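Local coordinates for protein beta-glucosidase (Chaetomella raphigera, PDB 6JXG) that probably hydrolyses terminal, non-reducing beta-D-glucosyl residues to release beta-D-glucose, as a secreted family 3 glycoside hydrolase of cellulose degradation, at residues 452-457 with 482-487; 377-382 with 437-442; 116-121 with 538-543; 486-491 with 532-537. All blocks are in the same frame, centred on the assembly; numbering follows the deposited sequence.

Contact 1 (452-457 with 482-487); sequences GDRNSL and NSVGPL
The guanidinium of Arg454 lies between a leucine methyl on one face and a valine methyl with a peptide N on the other, and is gripped at its edge by the backbone of 482-487. Leu457 CD2 sits about 3.4 Å above the Arg454 guanidinium plane, near the margin of the group rather than over CZ; over the opposite face come Val484 CG2 and the backbone N of Gly485. At the edge, Arg454 NH1 and NH2 converge on Pro486 O, at 2.9 Å and 3.0 Å. The NH2 bond meets a lone pair in the carbonyl plane, whereas the donor NH1 is tilted 26° from it. Leu487 CD2 shares this edge, 3.4 Å from Arg454 NH1. The bend at chi3 (-76°) swings the guanidinium round to face the proline carbonyl. Arg454 NH2 also bonds Pro118 O, on the loop that precedes helix 131-147. Replacing Arg454 by a leucine would probably leave Pro486 O and Pro118 O without their guanidinium partner. Beside this grip, Leu487 CA makes a bent CA-H...O contact with Leu457 O (3.2 Å). The whole arrangement is buried where strand 477-483 ends, with strand 431-438 alongside through Ala438 and strand 498-503 on the other side through Trp503.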
loop_
_atom_site.group_PDB
_atom_site.type_symbol
_atom_site.label_atom_id
_atom_site.label_comp_id
_atom_site.label_asym_id
_atom_site.label_seq_id
_atom_site.Cartn_x
_atom_site.Cartn_y
_atom_site.Cartn_z
ATOM N N GLY A 452 8.246 -14.043 -7.842
ATOM C CA GLY A 452 7.352 -13.011 -7.302
ATOM C C GLY A 452 6.249 -13.490 -6.372
ATOM O O GLY A 452 6.271 -13.228 -5.186
ATOM N N ASP A 453 5.221 -14.097 -6.963
ATOM C CA ASP A 453 4.088 -14.638 -6.227
ATOM C C ASP A 453 4.479 -15.809 -5.343
ATOM O O ASP A 453 5.337 -16.598 -5.718
ATOM C CB ASP A 453 3.020 -15.168 -7.215
ATOM C CG ASP A 453 2.397 -14.095 -8.091
ATOM O OD1 ASP A 453 2.263 -12.912 -7.644
ATOM O OD2 ASP A 453 1.975 -14.458 -9.233
ATOM N N ARG A 454 3.820 -15.923 -4.192
ATOM C CA ARG A 454 3.951 -17.017 -3.291
ATOM C C ARG A 454 3.207 -18.252 -3.785
ATOM O O ARG A 454 2.129 -18.173 -4.371
ATOM C CB ARG A 454 3.409 -16.689 -1.885
ATOM C CG ARG A 454 4.153 -15.555 -1.217
ATOM C CD ARG A 454 3.670 -15.318 0.171
ATOM N NE ARG A 454 2.416 -14.646 0.331
ATOM C CZ ARG A 454 1.654 -14.769 1.416
ATOM N NH1 ARG A 454 1.919 -15.644 2.392
ATOM N NH2 ARG A 454 0.572 -14.045 1.530
ATOM N N ASN A 455 3.806 -19.389 -3.530
ATOM C CA ASN A 455 3.262 -20.626 -4.036
ATOM C C ASN A 455 2.344 -21.275 -2.998
ATOM O O ASN A 455 1.743 -22.304 -3.236
ATOM C CB ASN A 455 4.368 -21.506 -4.607
ATOM C CG ASN A 455 5.276 -22.127 -3.563
ATOM O OD1 ASN A 455 6.329 -22.734 -3.917
ATOM N ND2 ASN A 455 4.913 -22.047 -2.324
ATOM N N SER A 456 2.195 -20.656 -1.826
ATOM C CA SER A 456 1.338 -21.195 -0.761
ATOM C C SER A 456 1.108 -20.063 0.193
ATOM O O SER A 456 1.712 -19.007 0.024
ATOM C CB SER A 456 1.982 -22.323 0.021
ATOM O OG SER A 456 3.026 -21.784 0.818
ATOM N N LEU A 457 0.267 -20.325 1.192
ATOM C CA LEU A 457 0.020 -19.433 2.341
ATOM C C LEU A 457 0.600 -20.027 3.667
ATOM O O LEU A 457 0.134 -19.774 4.799
ATOM C CB LEU A 457 -1.470 -19.133 2.458
ATOM C CG LEU A 457 -2.103 -18.345 1.294
ATOM C CD1 LEU A 457 -3.575 -18.178 1.598
ATOM C CD2 LEU A 457 -1.487 -16.963 1.020
ATOM N N ASN A 482 6.840 -12.145 10.922
ATOM C CA ASN A 482 7.087 -11.051 9.969
ATOM C C ASN A 482 6.695 -11.546 8.566
ATOM O O ASN A 482 7.457 -12.269 7.929
ATOM C CB ASN A 482 8.559 -10.609 10.049
ATOM C CG ASN A 482 8.873 -9.836 11.290
ATOM O OD1 ASN A 482 8.480 -8.624 11.450
ATOM N ND2 ASN A 482 9.557 -10.481 12.212
ATOM N N SER A 483 5.501 -11.145 8.064
ATOM C CA SER A 483 5.001 -11.630 6.809
ATOM C C SER A 483 4.428 -10.534 5.953
ATOM O O SER A 483 3.806 -9.590 6.455
ATOM C CB SER A 483 3.870 -12.643 7.053
ATOM O OG SER A 483 3.195 -13.074 5.873
ATOM N N VAL A 484 4.649 -10.705 4.652
ATOM C CA VAL A 484 4.110 -9.836 3.594
ATOM C C VAL A 484 2.631 -9.932 3.395
ATOM O O VAL A 484 2.050 -9.090 2.704
ATOM C CB VAL A 484 4.814 -10.086 2.250
ATOM C CG1 VAL A 484 6.276 -9.734 2.400
ATOM C CG2 VAL A 484 4.686 -11.558 1.777
ATOM N N GLY A 485 1.984 -10.967 3.966
ATOM C CA GLY A 485 0.575 -11.142 3.754
ATOM C C GLY A 485 0.006 -12.292 4.525
ATOM O O GLY A 485 0.741 -12.927 5.255
ATOM N N PRO A 486 -1.275 -12.578 4.321
ATOM C CA PRO A 486 -1.958 -13.658 5.033
ATOM C C PRO A 486 -1.179 -14.959 4.998
ATOM O O PRO A 486 -0.527 -15.323 3.982
ATOM C CB PRO A 486 -3.268 -13.831 4.240
ATOM C CG PRO A 486 -3.462 -12.577 3.489
ATOM C CD PRO A 486 -2.137 -11.954 3.297
ATOM N N LEU A 487 -1.270 -15.670 6.100
ATOM C CA LEU A 487 -0.771 -17.003 6.234
ATOM C C LEU A 487 -1.884 -17.845 6.942
ATOM O O LEU A 487 -2.638 -17.336 7.746
ATOM C CB LEU A 487 0.498 -17.057 7.070
ATOM C CG LEU A 487 1.719 -16.364 6.526
ATOM C CD1 LEU A 487 2.793 -16.256 7.548
ATOM C CD2 LEU A 487 2.154 -17.240 5.341
#

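Contact 2 (377-382 with 437-442); sequences GHLAMG and TADSGE
Leu379 is the first residue of 377-382 to engage 437-442, and it does so with CB and both methyls. Leu379 CB lies 3.8 Å from the methyl CG2 of Thr437. The two branches then divide: Leu379 CD2 reaches the backbone at Ala438 O (3.4 Å), while Leu379 CD1 settles over the carboxylate of Asp439, 3.5 Å from OD2 and about as near to CG and OD1, above the group rather than at one oxygen. In this leucine, CG anti to the backbone N (chi1 177°) carries the branches toward Thr437 and Asp439. The polar end of Thr437 is turned to another partner, since its OG1 bonds Asp375. Further along, Gly382 closes the contact: Gly382 CA packs 3.4 Å from Asp439 OD1 and 3.4 Å from Ser440 O, and a beta carbon here would probably run into Ser440 O. Asp439 OD1 also receives a weak bond from Ser440 N at 2.8 Å, which helps to fix the carboxylate. No hydrogen bond crosses between the segments, so the join rests on shape. Ser440 OG, meanwhile, bonds Gly121 O. The arrangement belongs to the alpha/beta sandwich of the family 3 C-terminal domain, a mostly parallel sheet in which loops following neighbouring parallel strands, here 351-355 and 431-438, pack against each other at the C-terminal strand ends.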
loop_
_atom_site.group_PDB
_atom_site.type_symbol
_atom_site.label_atom_id
_atom_site.label_comp_id
_atom_site.label_asym_id
_atom_site.label_seq_id
_atom_site.Cartn_x
_atom_site.Cartn_y
_atom_site.Cartn_z
ATOM N N GLY A 377 17.839 -13.876 7.416
ATOM C CA GLY A 377 17.741 -12.971 8.523
ATOM C C GLY A 377 16.392 -12.214 8.637
ATOM O O GLY A 377 15.404 -12.582 8.013
ATOM N N HIS A 378 16.390 -11.181 9.481
ATOM C CA HIS A 378 15.224 -10.371 9.751
ATOM C C HIS A 378 14.596 -9.790 8.514
ATOM O O HIS A 378 15.273 -9.199 7.707
ATOM C CB HIS A 378 15.532 -9.276 10.718
ATOM C CG HIS A 378 14.297 -8.649 11.240
ATOM N ND1 HIS A 378 13.255 -9.395 11.748
ATOM C CD2 HIS A 378 13.893 -7.359 11.264
ATOM C CE1 HIS A 378 12.279 -8.572 12.104
ATOM N NE2 HIS A 378 12.637 -7.341 11.804
ATOM N N LEU A 379 13.300 -10.033 8.357
ATOM C CA LEU A 379 12.592 -9.630 7.190
ATOM C C LEU A 379 11.867 -8.293 7.450
ATOM O O LEU A 379 10.974 -8.262 8.325
ATOM C CB LEU A 379 11.560 -10.690 6.774
ATOM C CG LEU A 379 10.690 -10.321 5.581
ATOM C CD1 LEU A 379 11.536 -10.304 4.307
ATOM C CD2 LEU A 379 9.581 -11.292 5.371
ATOM N N ALA A 380 12.183 -7.263 6.644
ATOM C CA ALA A 380 11.608 -5.938 6.890
ATOM C C ALA A 380 11.101 -5.233 5.668
ATOM O O ALA A 380 10.563 -4.115 5.743
ATOM C CB ALA A 380 12.587 -5.076 7.658
ATOM N N MET A 381 11.124 -5.967 4.559
ATOM C CA MET A 381 10.784 -5.449 3.234
ATOM C C MET A 381 10.637 -6.730 2.335
ATOM O O MET A 381 11.485 -7.646 2.457
ATOM C CB MET A 381 12.038 -4.670 2.808
ATOM C CG MET A 381 11.826 -3.839 1.669
ATOM S SD MET A 381 13.075 -2.757 1.301
ATOM C CE MET A 381 13.292 -1.782 2.776
ATOM N N GLY A 382 9.659 -6.773 1.462
ATOM C CA GLY A 382 9.688 -7.662 0.280
ATOM C C GLY A 382 10.666 -7.289 -0.839
ATOM O O GLY A 382 11.532 -6.462 -0.668
ATOM N N THR A 437 8.719 -16.107 9.255
ATOM C CA THR A 437 8.450 -15.168 8.126
ATOM C C THR A 437 7.653 -15.736 6.971
ATOM O O THR A 437 7.453 -16.949 6.828
ATOM C CB THR A 437 9.788 -14.683 7.511
ATOM O OG1 THR A 437 10.529 -15.833 7.067
ATOM C CG2 THR A 437 10.604 -13.941 8.525
ATOM N N ALA A 438 7.190 -14.840 6.111
ATOM C CA ALA A 438 6.812 -15.196 4.776
ATOM C C ALA A 438 7.096 -14.006 3.853
ATOM O O ALA A 438 6.807 -12.888 4.223
ATOM C CB ALA A 438 5.353 -15.628 4.682
ATOM N N ASP A 439 7.669 -14.264 2.671
ATOM C CA ASP A 439 8.147 -13.212 1.817
ATOM C C ASP A 439 7.617 -13.349 0.413
ATOM O O ASP A 439 7.080 -14.373 0.022
ATOM C CB ASP A 439 9.712 -13.213 1.860
ATOM C CG ASP A 439 10.359 -11.938 1.416
ATOM O OD1 ASP A 439 9.657 -10.901 1.215
ATOM O OD2 ASP A 439 11.652 -11.990 1.286
ATOM N N SER A 440 7.768 -12.278 -0.358
ATOM C CA SER A 440 7.381 -12.299 -1.764
ATOM C C SER A 440 7.874 -10.979 -2.361
ATOM O O SER A 440 8.371 -10.097 -1.666
ATOM C CB SER A 440 5.842 -12.474 -1.923
ATOM O OG SER A 440 5.065 -11.331 -1.546
ATOM N N GLY A 441 7.649 -10.839 -3.642
ATOM C CA GLY A 441 8.120 -9.681 -4.371
ATOM C C GLY A 441 7.697 -9.621 -5.808
ATOM O O GLY A 441 6.838 -10.383 -6.285
ATOM N N GLU A 442 8.283 -8.646 -6.494
ATOM C CA GLU A 442 8.025 -8.413 -7.862
ATOM C C GLU A 442 8.511 -9.579 -8.751
ATOM O O GLU A 442 9.514 -10.237 -8.475
ATOM C CB GLU A 442 8.698 -7.073 -8.279
ATOM C CG GLU A 442 8.310 -6.632 -9.667
ATOM C CD GLU A 442 8.816 -5.229 -10.020
ATOM O OE1 GLU A 442 8.655 -4.841 -11.202
ATOM O OE2 GLU A 442 9.184 -4.488 -9.097
#

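Contact 3 (116-121 with 538-543); sequences KIPEAG and SDYGTA
Pro118 and Thr542 form the centre of an interdomain junction, in which a type I beta turn, Ile117 to Ala120, from the N-terminal family 3 domain meets a loop of the C-terminal one. Van der Waals contacts make up much of it. Pro118 lays CG over one face of the Tyr540 ring, 3.8 Å from the centroid and 18° off the normal, a CH-pi contact displaced toward the CG end of the ring. The tyrosine hydroxyl serves other partners, Thr532 O and Ala534 N, so the ring is held by its far end while the proline covers its near part. Ile117 packs on the Ala543 backbone, with Ile117 CD1 3.5 Å from Ala543 O and CG2 against the carbonyl carbon and CA. Lys116 lends its aliphatic CG to the methyl of Thr542.

Of direct hydrogen bonds there is one: Thr542 OG1 donates to Lys116 O over 2.8 Å, tilted 18° from the carbonyl plane. Chi1 of Thr542 (51°) tucks OG1 between its own backbone N and carbonyl carbon, where it faces Lys116 O and also sits against Pro118 CD.

Charge and water supply the rest. Lys116 NZ makes salt bridges to Asp549 and Glu553, beyond these segments, and donates to a water that also accepts from Ala543 N. A second water lies between Glu119 and the other segment, its oxygen 2.6 Å from Glu119 OE2 and 2.8 Å from Thr542 O.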
loop_
_atom_site.group_PDB
_atom_site.type_symbol
_atom_site.label_atom_id
_atom_site.label_comp_id
_atom_site.label_asym_id
_atom_site.label_seq_id
_atom_site.Cartn_x
_atom_site.Cartn_y
_atom_site.Cartn_z
ATOM N N LYS A 116 -6.282 -8.700 -4.118
ATOM C CA LYS A 116 -7.417 -9.612 -4.201
ATOM C C LYS A 116 -6.990 -11.089 -4.101
ATOM O O LYS A 116 -7.799 -11.940 -3.633
ATOM C CB LYS A 116 -8.210 -9.397 -5.512
ATOM C CG LYS A 116 -8.454 -10.697 -6.307
ATOM C CD LYS A 116 -8.467 -10.412 -7.718
ATOM C CE LYS A 116 -7.928 -11.385 -8.694
ATOM N NZ LYS A 116 -8.830 -12.429 -9.167
ATOM N N ILE A 117 -5.759 -11.371 -4.520
ATOM C CA ILE A 117 -5.158 -12.734 -4.451
ATOM C C ILE A 117 -4.133 -12.749 -3.350
ATOM O O ILE A 117 -3.078 -12.087 -3.448
ATOM C CB ILE A 117 -4.510 -13.186 -5.785
ATOM C CG1 ILE A 117 -5.528 -13.145 -6.919
ATOM C CG2 ILE A 117 -3.821 -14.533 -5.617
ATOM C CD1 ILE A 117 -4.931 -13.210 -8.287
ATOM N N PRO A 118 -4.415 -13.492 -2.274
ATOM C CA PRO A 118 -3.548 -13.354 -1.080
ATOM C C PRO A 118 -2.058 -13.731 -1.312
ATOM O O PRO A 118 -1.149 -13.198 -0.621
ATOM C CB PRO A 118 -4.225 -14.248 -0.053
ATOM C CG PRO A 118 -5.075 -15.170 -0.849
ATOM C CD PRO A 118 -5.490 -14.486 -2.104
ATOM N N GLU A 119 -1.824 -14.605 -2.281
ATOM C CA GLU A 119 -0.494 -15.042 -2.628
ATOM C C GLU A 119 0.283 -14.030 -3.471
ATOM O O GLU A 119 1.494 -14.178 -3.664
ATOM C CB GLU A 119 -0.521 -16.335 -3.478
ATOM C CG GLU A 119 -1.069 -17.547 -2.722
ATOM C CD GLU A 119 -2.594 -17.699 -2.790
ATOM O OE1 GLU A 119 -3.308 -16.785 -3.275
ATOM O OE2 GLU A 119 -3.103 -18.784 -2.279
ATOM N N ALA A 120 -0.400 -13.106 -4.089
ATOM C CA ALA A 120 0.252 -12.281 -5.076
ATOM C C ALA A 120 1.420 -11.460 -4.524
ATOM O O ALA A 120 1.458 -11.006 -3.360
ATOM C CB ALA A 120 -0.755 -11.455 -5.851
ATOM N N GLY A 121 2.473 -11.366 -5.324
ATOM C CA GLY A 121 3.780 -11.065 -4.733
ATOM C C GLY A 121 4.063 -9.619 -4.312
ATOM O O GLY A 121 5.001 -9.396 -3.548
ATOM N N SER A 538 -8.310 -22.305 0.373
ATOM C CA SER A 538 -9.426 -22.325 -0.606
ATOM C C SER A 538 -10.599 -21.397 -0.221
ATOM O O SER A 538 -11.381 -21.027 -1.057
ATOM C CB SER A 538 -9.938 -23.789 -0.791
ATOM O OG SER A 538 -10.369 -24.290 0.460
ATOM N N ASP A 539 -10.702 -21.034 1.060
ATOM C CA ASP A 539 -11.681 -20.102 1.573
ATOM C C ASP A 539 -11.595 -18.689 0.949
ATOM O O ASP A 539 -12.596 -17.976 0.944
ATOM C CB ASP A 539 -11.557 -19.956 3.105
ATOM C CG ASP A 539 -12.082 -21.213 3.889
ATOM O OD1 ASP A 539 -12.738 -22.107 3.269
ATOM O OD2 ASP A 539 -11.868 -21.235 5.122
ATOM N N TYR A 540 -10.417 -18.256 0.485
ATOM C CA TYR A 540 -10.335 -16.867 -0.132
ATOM C C TYR A 540 -11.133 -16.802 -1.419
ATOM O O TYR A 540 -11.630 -15.727 -1.801
ATOM C CB TYR A 540 -8.903 -16.381 -0.393
ATOM C CG TYR A 540 -8.171 -16.152 0.842
ATOM C CD1 TYR A 540 -8.242 -14.922 1.485
ATOM C CD2 TYR A 540 -7.404 -17.134 1.388
ATOM C CE1 TYR A 540 -7.557 -14.708 2.644
ATOM C CE2 TYR A 540 -6.714 -16.934 2.584
ATOM C CZ TYR A 540 -6.819 -15.750 3.235
ATOM O OH TYR A 540 -6.175 -15.540 4.417
ATOM N N GLY A 541 -11.317 -17.960 -2.085
ATOM C CA GLY A 541 -12.030 -17.993 -3.353
ATOM C C GLY A 541 -11.289 -17.366 -4.511
ATOM O O GLY A 541 -11.871 -17.181 -5.582
ATOM N N THR A 542 -10.048 -16.945 -4.270
ATOM C CA THR A 542 -9.140 -16.418 -5.324
ATOM C C THR A 542 -7.833 -17.147 -5.214
ATOM O O THR A 542 -7.466 -17.688 -4.145
ATOM C CB THR A 542 -8.846 -14.955 -5.169
ATOM O OG1 THR A 542 -8.407 -14.684 -3.824
ATOM C CG2 THR A 542 -10.050 -14.139 -5.432
ATOM N N ALA A 543 -7.112 -17.126 -6.328
ATOM C CA ALA A 543 -5.810 -17.778 -6.436
ATOM C C ALA A 543 -5.065 -17.233 -7.682
ATOM O O ALA A 543 -5.667 -16.601 -8.584
ATOM C CB ALA A 543 -6.052 -19.283 -6.546
HETATM O O HOH W 1 -8.042 -15.025 -8.563
HETATM O O HOH W 2 -5.680 -18.999 -2.405
#

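Contact 4 (486-491 with 532-537); sequences PLILED and TIAKQA
Ile488 CD1 is thrust into the bend of 532-537, 3.3 Å from Ala534 O and 3.6 Å from both Gln536 C and Ala537 N, while its CG2 rests 3.4 Å from Lys535 O. Glu490 lies across the same residue, its CG 3.1 Å from Lys535 O and its carboxylate near the CB and CG of Lys535. Deeper in, Ile533 CG2 meets Leu487 O at 3.1 Å and touches Leu489 CG. A water completes this first shell: it accepts from the N of Leu489, the N-cap residue of helix 490-493, and donates to Glu490 OE1 and Ala534 O. The fold at chi2 of Glu490 (-56°) brings OE1 to this water. Outward, Glu490 OE2 is held by a salt bridge to Arg570, and strand 335-339 backs Leu489 and Ile533 through Leu337. An alanine in place of Glu490 would probably leave Arg570 without this carboxylate and the water less firmly placed. The contact ties the run from strand 477-483 into helix 490-493 to the loop between helices 511-519 and 559-564 of the family 3 C-terminal domain. No direct hydrogen bond spans the segments; methyls on carbonyl oxygens and one bridging water imply close fit more than paired charges.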
loop_
_atom_site.group_PDB
_atom_site.type_symbol
_atom_site.label_atom_id
_atom_site.label_comp_id
_atom_site.label_asym_id
_atom_site.label_seq_id
_atom_site.Cartn_x
_atom_site.Cartn_y
_atom_site.Cartn_z
ATOM N N PRO A 486 -1.275 -12.578 4.321
ATOM C CA PRO A 486 -1.958 -13.658 5.033
ATOM C C PRO A 486 -1.179 -14.959 4.998
ATOM O O PRO A 486 -0.527 -15.323 3.982
ATOM C CB PRO A 486 -3.268 -13.831 4.240
ATOM C CG PRO A 486 -3.462 -12.577 3.489
ATOM C CD PRO A 486 -2.137 -11.954 3.297
ATOM N N LEU A 487 -1.270 -15.670 6.100
ATOM C CA LEU A 487 -0.771 -17.003 6.234
ATOM C C LEU A 487 -1.884 -17.845 6.942
ATOM O O LEU A 487 -2.638 -17.336 7.746
ATOM C CB LEU A 487 0.498 -17.057 7.070
ATOM C CG LEU A 487 1.719 -16.364 6.526
ATOM C CD1 LEU A 487 2.793 -16.256 7.548
ATOM C CD2 LEU A 487 2.154 -17.240 5.341
ATOM N N ILE A 488 -1.880 -19.143 6.683
ATOM C CA ILE A 488 -2.760 -20.065 7.391
ATOM C C ILE A 488 -1.971 -20.466 8.647
ATOM O O ILE A 488 -0.864 -20.966 8.571
ATOM C CB ILE A 488 -3.106 -21.288 6.507
ATOM C CG1 ILE A 488 -3.672 -20.858 5.149
ATOM C CG2 ILE A 488 -4.007 -22.286 7.256
ATOM C CD1 ILE A 488 -4.979 -20.068 5.196
ATOM N N LEU A 489 -2.576 -20.234 9.791
ATOM C CA LEU A 489 -1.936 -20.380 11.063
ATOM C C LEU A 489 -2.501 -21.571 11.859
ATOM O O LEU A 489 -2.088 -21.764 12.998
ATOM C CB LEU A 489 -2.085 -19.119 11.871
ATOM C CG LEU A 489 -1.539 -17.843 11.231
ATOM C CD1 LEU A 489 -1.685 -16.637 12.157
ATOM C CD2 LEU A 489 -0.080 -18.085 10.937
ATOM N N GLU A 490 -3.376 -22.364 11.240
ATOM C CA GLU A 490 -4.057 -23.459 11.936
ATOM C C GLU A 490 -3.060 -24.431 12.603
ATOM O O GLU A 490 -3.240 -24.807 13.738
ATOM C CB GLU A 490 -4.957 -24.247 10.981
ATOM C CG GLU A 490 -6.081 -23.420 10.385
ATOM C CD GLU A 490 -6.957 -22.772 11.438
ATOM O OE1 GLU A 490 -6.926 -21.542 11.626
ATOM O OE2 GLU A 490 -7.664 -23.511 12.132
ATOM N N ASP A 491 -1.976 -24.777 11.926
ATOM C CA ASP A 491 -0.977 -25.634 12.591
ATOM C C ASP A 491 -0.332 -25.026 13.820
ATOM O O ASP A 491 0.029 -25.749 14.799
ATOM C CB ASP A 491 0.150 -26.012 11.622
ATOM C CG ASP A 491 -0.315 -26.907 10.522
ATOM O OD1 ASP A 491 -1.378 -27.522 10.699
ATOM O OD2 ASP A 491 0.315 -26.909 9.428
ATOM N N THR A 532 -7.875 -10.691 5.504
ATOM C CA THR A 532 -8.411 -11.807 6.265
ATOM C C THR A 532 -7.435 -12.922 6.360
ATOM O O THR A 532 -6.766 -13.216 5.343
ATOM C CB THR A 532 -9.703 -12.337 5.599
ATOM O OG1 THR A 532 -10.673 -11.329 5.526
ATOM C CG2 THR A 532 -10.326 -13.533 6.341
ATOM N N ILE A 533 -7.336 -13.550 7.563
ATOM C CA ILE A 533 -6.567 -14.762 7.782
ATOM C C ILE A 533 -7.581 -15.922 7.896
ATOM O O ILE A 533 -8.340 -16.052 8.879
ATOM C CB ILE A 533 -5.652 -14.678 9.016
ATOM C CG1 ILE A 533 -4.615 -13.576 8.808
ATOM C CG2 ILE A 533 -4.984 -16.030 9.355
ATOM C CD1 ILE A 533 -3.603 -13.463 9.897
ATOM N N ALA A 534 -7.630 -16.711 6.818
ATOM C CA ALA A 534 -8.564 -17.840 6.692
ATOM C C ALA A 534 -8.038 -19.078 7.429
ATOM O O ALA A 534 -6.841 -19.177 7.821
ATOM C CB ALA A 534 -8.722 -18.163 5.270
ATOM N N LYS A 535 -8.930 -20.036 7.591
ATOM C CA LYS A 535 -8.578 -21.326 8.164
ATOM C C LYS A 535 -7.986 -22.301 7.130
ATOM O O LYS A 535 -7.224 -23.208 7.512
ATOM C CB LYS A 535 -9.795 -21.988 8.811
ATOM C CG LYS A 535 -10.432 -21.164 9.904
ATOM C CD LYS A 535 -11.381 -22.025 10.680
ATOM C CE LYS A 535 -12.329 -21.184 11.470
ATOM N NZ LYS A 535 -13.306 -22.185 12.047
ATOM N N GLN A 536 -8.292 -22.087 5.872
ATOM C CA GLN A 536 -7.661 -22.746 4.758
ATOM C C GLN A 536 -7.603 -21.839 3.526
ATOM O O GLN A 536 -8.487 -21.006 3.280
ATOM C CB GLN A 536 -8.425 -24.027 4.397
ATOM C CG GLN A 536 -9.797 -23.836 3.808
ATOM C CD GLN A 536 -10.712 -25.089 3.882
ATOM O OE1 GLN A 536 -11.911 -24.984 3.788
ATOM N NE2 GLN A 536 -10.157 -26.211 4.021
ATOM N N ALA A 537 -6.598 -22.058 2.685
ATOM C CA ALA A 537 -6.377 -21.235 1.504
ATOM C C ALA A 537 -7.549 -21.199 0.506
ATOM O O ALA A 537 -7.824 -20.147 -0.103
ATOM C CB ALA A 537 -5.041 -21.652 0.790
HETATM O O HOH W 3 -5.454 -19.747 10.188
#

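From the N terminus, residues 116-121 pair with 538-543, so contact 3 closes a very long loop that contains the other three and ties the N-terminal family 3 domain to the C-terminal one. Inside it, contact 2 closes first, joining the loop after strand 351-355 to the end of strand 431-438. In series with it, contact 1 joins the loop after strand 450-451 to the end of the adjacent strand 477-483, and contact 4 starts on Pro486 and Leu487, where contact 1 finishes, before closing at 532-537. None of the loops cross. Cross-links run between them: Asp453 OD1 bonds Gly121 N, tying contact 1 to contact 3, and Leu457 O probably accepts from Ile488 N, tying contact 1 to contact 4.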